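Local coordinates for protein N-isopropylammelide isopropylaminohydrolase (Burkholderia multivorans ATCC 17616, PDB 6NBO) that is a member of the amidohydrolase family, enzymes built on a TIM barrel, and binds zinc inside that barrel, at residues 63-68 against 247-252; 124-129 against 214-219. All blocks are in the same frame, centred on the assembly; numbering follows the deposited sequence.

Interaction 1: residues 63-68 against 247-252. With ZN (zinc ion), chain B.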
loop_
_atom_site.group_PDB
_atom_site.type_symbol
_atom_site.label_atom_id
_atom_site.label_comp_id
_atom_site.label_asym_id
_atom_site.label_seq_id
_atom_site.Cartn_x
_atom_site.Cartn_y
_atom_site.Cartn_z
ATOM N N GLU A 63 -0.309 3.253 -2.490
ATOM C CA GLU A 63 0.697 2.222 -2.258
ATOM C C GLU A 63 0.282 1.436 -1.019
ATOM O O GLU A 63 0.366 1.941 0.101
ATOM C CB GLU A 63 2.080 2.860 -2.104
ATOM C CG GLU A 63 3.155 1.941 -1.504
ATOM C CD GLU A 63 3.384 0.702 -2.324
ATOM O OE1 GLU A 63 2.531 -0.208 -2.259
ATOM O OE2 GLU A 63 4.408 0.632 -3.040
ATOM N N GLY A 64 -0.205 0.207 -1.219
ATOM C CA GLY A 64 -0.731 -0.584 -0.124
ATOM C C GLY A 64 0.287 -1.398 0.653
ATOM O O GLY A 64 -0.070 -2.013 1.664
ATOM N N HIS A 65 1.549 -1.442 0.206
ATOM C CA HIS A 65 2.569 -2.237 0.895
ATOM C C HIS A 65 3.942 -1.842 0.379
ATOM O O HIS A 65 4.350 -2.266 -0.705
ATOM C CB HIS A 65 2.357 -3.742 0.693
ATOM C CG HIS A 65 3.306 -4.628 1.462
ATOM N ND1 HIS A 65 2.875 -5.558 2.382
ATOM C CD2 HIS A 65 4.655 -4.768 1.395
ATOM C CE1 HIS A 65 3.915 -6.224 2.861
ATOM N NE2 HIS A 65 5.008 -5.753 2.287
ATOM N N THR A 66 4.670 -1.042 1.142
ATOM C CA THR A 66 6.076 -0.830 0.833
ATOM C C THR A 66 6.843 -0.781 2.150
ATOM O O THR A 66 6.285 -1.026 3.229
ATOM C CB THR A 66 6.265 0.424 -0.033
ATOM O OG1 THR A 66 7.613 0.443 -0.531
ATOM C CG2 THR A 66 5.995 1.713 0.772
ATOM N N HIS A 67 8.150 -0.469 2.053
ATOM C CA HIS A 67 9.068 -0.455 3.191
ATOM C C HIS A 67 9.889 0.829 3.032
ATOM O O HIS A 67 11.029 0.787 2.570
ATOM C CB HIS A 67 9.958 -1.708 3.230
ATOM C CG HIS A 67 9.216 -2.987 3.486
ATOM N ND1 HIS A 67 9.051 -3.507 4.749
ATOM C CD2 HIS A 67 8.592 -3.845 2.641
ATOM C CE1 HIS A 67 8.374 -4.642 4.674
ATOM N NE2 HIS A 67 8.069 -4.860 3.407
ATOM N N LEU A 68 9.293 1.968 3.419
ATOM C CA LEU A 68 9.930 3.262 3.178
ATOM C C LEU A 68 11.218 3.408 3.973
ATOM O O LEU A 68 12.110 4.170 3.574
ATOM C CB LEU A 68 8.993 4.423 3.537
ATOM C CG LEU A 68 7.706 4.669 2.741
ATOM C CD1 LEU A 68 6.919 5.819 3.346
ATOM C CD2 LEU A 68 7.998 4.917 1.274
ATOM N N THR A 247 -5.011 -7.783 7.729
ATOM C CA THR A 247 -4.561 -7.869 6.350
ATOM C C THR A 247 -3.499 -8.955 6.280
ATOM O O THR A 247 -2.659 -9.072 7.187
ATOM C CB THR A 247 -3.985 -6.508 5.891
ATOM O OG1 THR A 247 -5.004 -5.509 5.997
ATOM C CG2 THR A 247 -3.456 -6.548 4.457
ATOM N N ILE A 248 -3.547 -9.764 5.226
ATOM C CA ILE A 248 -2.515 -10.763 4.953
ATOM C C ILE A 248 -1.696 -10.277 3.773
ATOM O O ILE A 248 -2.231 -10.110 2.670
ATOM C CB ILE A 248 -3.111 -12.143 4.631
ATOM C CG1 ILE A 248 -4.192 -12.511 5.647
ATOM C CG2 ILE A 248 -1.975 -13.185 4.588
ATOM C CD1 ILE A 248 -3.664 -12.701 7.050
ATOM N N SER A 249 -0.394 -10.073 3.981
ATOM C CA SER A 249 0.474 -9.655 2.887
ATOM C C SER A 249 1.159 -10.862 2.256
ATOM O O SER A 249 1.611 -11.769 2.961
ATOM C CB SER A 249 1.526 -8.659 3.377
ATOM O OG SER A 249 0.949 -7.371 3.597
ATOM N N HIS A 250 1.247 -10.837 0.919
ATOM C CA HIS A 250 1.906 -11.817 0.057
ATOM C C HIS A 250 1.027 -13.053 -0.120
ATOM O O HIS A 250 0.461 -13.257 -1.199
ATOM C CB HIS A 250 3.298 -12.156 0.593
ATOM C CG HIS A 250 4.173 -10.950 0.754
ATOM N ND1 HIS A 250 4.253 -9.961 -0.207
ATOM C CD2 HIS A 250 4.963 -10.546 1.776
ATOM C CE1 HIS A 250 5.075 -9.013 0.208
ATOM N NE2 HIS A 250 5.525 -9.344 1.406
ATOM N N ALA A 251 0.883 -13.867 0.927
ATOM C CA ALA A 251 -0.070 -14.977 0.918
ATOM C C ALA A 251 0.191 -15.937 -0.239
ATOM O O ALA A 251 -0.744 -16.437 -0.870
ATOM C CB ALA A 251 -1.509 -14.463 0.877
ATOM N N PHE A 252 1.479 -16.202 -0.509
ATOM C CA PHE A 252 1.870 -17.077 -1.611
ATOM C C PHE A 252 1.183 -18.439 -1.546
ATOM O O PHE A 252 0.935 -19.054 -2.591
ATOM C CB PHE A 252 3.387 -17.288 -1.617
ATOM C CG PHE A 252 4.185 -16.021 -1.660
ATOM C CD1 PHE A 252 3.760 -14.935 -2.409
ATOM C CD2 PHE A 252 5.368 -15.919 -0.952
ATOM C CE1 PHE A 252 4.506 -13.766 -2.446
ATOM C CE2 PHE A 252 6.119 -14.760 -0.984
ATOM C CZ PHE A 252 5.691 -13.681 -1.733
HETATM ZN ZN ZN B . 6.868 -6.596 2.603
#

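Interaction 2: residues 124-129 against 214-219. With ZN (zinc ion), chain B; EDO (1,2-ethanediol), chain K.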
loop_
_atom_site.group_PDB
_atom_site.type_symbol
_atom_site.label_atom_id
_atom_site.label_comp_id
_atom_site.label_asym_id
_atom_site.label_seq_id
_atom_site.Cartn_x
_atom_site.Cartn_y
_atom_site.Cartn_z
ATOM N N ARG A 124 0.634 2.809 2.679
ATOM C CA ARG A 124 0.844 1.934 3.828
ATOM C C ARG A 124 2.270 1.406 3.779
ATOM O O ARG A 124 2.650 0.707 2.830
ATOM C CB ARG A 124 -0.144 0.761 3.855
ATOM C CG ARG A 124 0.159 -0.224 5.013
ATOM C CD ARG A 124 -0.898 -1.338 5.137
ATOM N NE ARG A 124 -2.159 -0.822 5.652
ATOM C CZ ARG A 124 -3.186 -1.578 6.014
ATOM N NH1 ARG A 124 -3.096 -2.904 5.942
ATOM N NH2 ARG A 124 -4.302 -1.003 6.455
ATOM N N THR A 125 3.059 1.737 4.790
ATOM C CA THR A 125 4.435 1.279 4.842
ATOM C C THR A 125 4.650 0.449 6.093
ATOM O O THR A 125 4.130 0.760 7.169
ATOM C CB THR A 125 5.455 2.429 4.820
ATOM O OG1 THR A 125 6.783 1.880 4.775
ATOM C CG2 THR A 125 5.324 3.321 6.065
ATOM N N HIS A 126 5.388 -0.627 5.926
ATOM C CA HIS A 126 5.945 -1.341 7.055
ATOM C C HIS A 126 7.247 -0.658 7.441
ATOM O O HIS A 126 7.907 -0.035 6.608
ATOM C CB HIS A 126 6.149 -2.810 6.680
ATOM C CG HIS A 126 4.865 -3.484 6.279
ATOM N ND1 HIS A 126 4.266 -4.462 7.040
ATOM C CD2 HIS A 126 4.046 -3.282 5.217
ATOM C CE1 HIS A 126 3.135 -4.839 6.468
ATOM N NE2 HIS A 126 2.978 -4.140 5.357
ATOM N N VAL A 127 7.571 -0.706 8.728
ATOM C CA VAL A 127 8.805 -0.119 9.243
ATOM C C VAL A 127 9.415 -1.128 10.199
ATOM O O VAL A 127 8.715 -1.650 11.071
ATOM C CB VAL A 127 8.560 1.220 9.964
ATOM C CG1 VAL A 127 9.871 1.756 10.534
ATOM C CG2 VAL A 127 7.928 2.235 9.012
ATOM N N ASP A 128 10.704 -1.407 10.044
ATOM C CA ASP A 128 11.331 -2.425 10.881
ATOM C C ASP A 128 11.371 -1.949 12.325
ATOM O O ASP A 128 11.809 -0.832 12.607
ATOM C CB ASP A 128 12.742 -2.728 10.389
ATOM C CG ASP A 128 12.756 -3.423 9.037
ATOM O OD1 ASP A 128 11.685 -3.789 8.521
ATOM O OD2 ASP A 128 13.855 -3.606 8.487
ATOM N N VAL A 129 10.895 -2.788 13.238
ATOM C CA VAL A 129 10.941 -2.513 14.671
ATOM C C VAL A 129 11.538 -3.760 15.312
ATOM O O VAL A 129 10.935 -4.834 15.253
ATOM C CB VAL A 129 9.552 -2.200 15.251
ATOM C CG1 VAL A 129 9.598 -2.092 16.789
ATOM C CG2 VAL A 129 8.988 -0.919 14.647
ATOM N N GLY A 214 -5.353 -2.825 14.374
ATOM C CA GLY A 214 -5.353 -3.913 13.429
ATOM C C GLY A 214 -3.959 -4.462 13.202
ATOM O O GLY A 214 -2.964 -3.987 13.757
ATOM N N LEU A 215 -3.894 -5.490 12.352
ATOM C CA LEU A 215 -2.643 -6.158 12.022
ATOM C C LEU A 215 -2.523 -6.323 10.515
ATOM O O LEU A 215 -3.523 -6.468 9.805
ATOM C CB LEU A 215 -2.533 -7.547 12.672
ATOM C CG LEU A 215 -2.666 -7.583 14.192
ATOM C CD1 LEU A 215 -4.110 -7.879 14.590
ATOM C CD2 LEU A 215 -1.723 -8.612 14.741
ATOM N N ASP A 216 -1.282 -6.293 10.038
ATOM C CA ASP A 216 -0.966 -6.589 8.642
ATOM C C ASP A 216 0.234 -7.521 8.689
ATOM O O ASP A 216 1.343 -7.087 9.015
ATOM C CB ASP A 216 -0.667 -5.309 7.846
ATOM C CG ASP A 216 -0.415 -5.564 6.366
ATOM O OD1 ASP A 216 0.142 -6.622 6.012
ATOM O OD2 ASP A 216 -0.772 -4.690 5.542
ATOM N N LEU A 217 0.016 -8.790 8.350
ATOM C CA LEU A 217 0.981 -9.853 8.604
ATOM C C LEU A 217 1.583 -10.336 7.290
ATOM O O LEU A 217 0.848 -10.665 6.360
ATOM C CB LEU A 217 0.303 -11.014 9.347
ATOM C CG LEU A 217 -0.346 -10.611 10.672
ATOM C CD1 LEU A 217 -1.144 -11.761 11.251
ATOM C CD2 LEU A 217 0.713 -10.126 11.668
ATOM N N HIS A 218 2.922 -10.358 7.214
ATOM C CA HIS A 218 3.622 -10.983 6.096
ATOM C C HIS A 218 3.481 -12.499 6.199
ATOM O O HIS A 218 3.905 -13.096 7.190
ATOM C CB HIS A 218 5.115 -10.625 6.116
ATOM C CG HIS A 218 5.444 -9.248 5.626
ATOM N ND1 HIS A 218 5.053 -8.106 6.291
ATOM C CD2 HIS A 218 6.179 -8.830 4.562
ATOM C CE1 HIS A 218 5.512 -7.043 5.649
ATOM N NE2 HIS A 218 6.200 -7.456 4.597
ATOM N N LEU A 219 2.934 -13.142 5.170
ATOM C CA LEU A 219 2.822 -14.597 5.170
ATOM C C LEU A 219 3.490 -15.108 3.900
ATOM O O LEU A 219 2.856 -15.159 2.841
ATOM C CB LEU A 219 1.361 -15.057 5.270
ATOM C CG LEU A 219 1.249 -16.569 5.515
ATOM C CD1 LEU A 219 1.948 -16.964 6.824
ATOM C CD2 LEU A 219 -0.195 -17.042 5.520
HETATM ZN ZN ZN B . 6.868 -6.596 2.603
HETATM C C1 EDO K . -6.845 -0.089 12.439
HETATM O O1 EDO K . -6.446 -0.267 13.792
HETATM C C2 EDO K . -7.481 -1.345 11.877
HETATM O O2 EDO K . -7.621 -1.121 10.476
HETATM O O HOH W 1 -4.806 -4.501 8.534
HETATM O O HOH W 2 0.803 -4.003 3.523
#

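Interaction 1: residues 63-68 against 247-252
His65 and Ser249 meet at the tight end of this contact, where strand 56-66 faces strand 246-250 across the interior of the barrel. With its CG anti to the backbone N (chi1 -175°), His65 reaches across and donates a hydrogen bond from ND1 to Ser249 OG at 2.9 Å. The hydroxyl lies at the ring edge, in plane, although the N-H points at it with a bend (131°). Ser249 CB comes within 3.5 Å of His65 CE1. The backbone N of His65, where the chain turns a corner, donates to Glu63 OE1.

His250 makes the looser side. Its ring crosses that of His65 obliquely, with centroids 4.8 Å apart, and the nearest atoms, His65 NE2 and His250 NE2, lie 3.7 Å apart without a bond. All three touching residues are buried, and the looser half faces metal rather than solvent: His250 and Asp304 belong to a second zinc site. The first zinc takes His65 NE2 at 2.1 Å and His67 NE2 at 2.3 Å, the HxH pair of amidohydrolases, completed by His218 and Asp304. Because ND1 donates to Ser249 OG, itself hydrogen-bonded to Asp216, NE2 is left to bind zinc, and the Asp216-Ser249 pair probably strengthens His65 as a ligand.

Interaction 2: residues 124-129 against 214-219
Asp216 OD2 is gripped from two directions. Arg124 NH1 forms a salt bridge to it at 3.0 Å, nearly straight (157°) and lying in the guanidinium plane, while it meets the carboxylate on its anti side. A water donates to the same oxygen at 2.7 Å and also sits 2.8 Å from His126 NE2, in the plane of that ring, so acid and imidazole are joined through solvent. Ser249 holds the other oxygen, OD1. The arginine chain is extended until it bends at its third torsion (chi3 -72°), which turns NH1 toward the carboxylate, coming from the opposite direction; Gln155 binds its NE and Thr247 shares NH1.

These side chains fill the interior of a TIM barrel, pointing inward from its second strand, 120-128, and its fifth, 215-219; the axes of segments 124-128 and 215-219 pass 10.1 Å apart at their closest. Nearer the metal, His218 sets its edge against a face of His126 in a T-shaped pair with planes at 82°. His218 CE1 does the touching, 3.2 Å from His126 ND1 and offset toward the rim of that ring. NE2, next to CE1 in the His218 ring, binds zinc at 2.3 Å, and Phe159 stacks on the His218 ring.

Along the chain, segments 124-129 and 214-219 of interaction 2 fall between the two segments of interaction 1. Strands 56-66 and 120-128 are parallel neighbours in the barrel wall, and so are 215-219 and 246-250, so both contacts span the same interior between the same two parts of the wall, their centres about 7 Å apart. They touch directly, through the serine of interaction 1 and the aspartate of interaction 2, and Glu63 O pairs with Arg124 N on adjoining strands. Zinc joins them as well, since the histidines from 63-68 and 214-219 share one ion. The two contacts thus bring the metal ligands and their supporting polar network together from distant parts of the sequence.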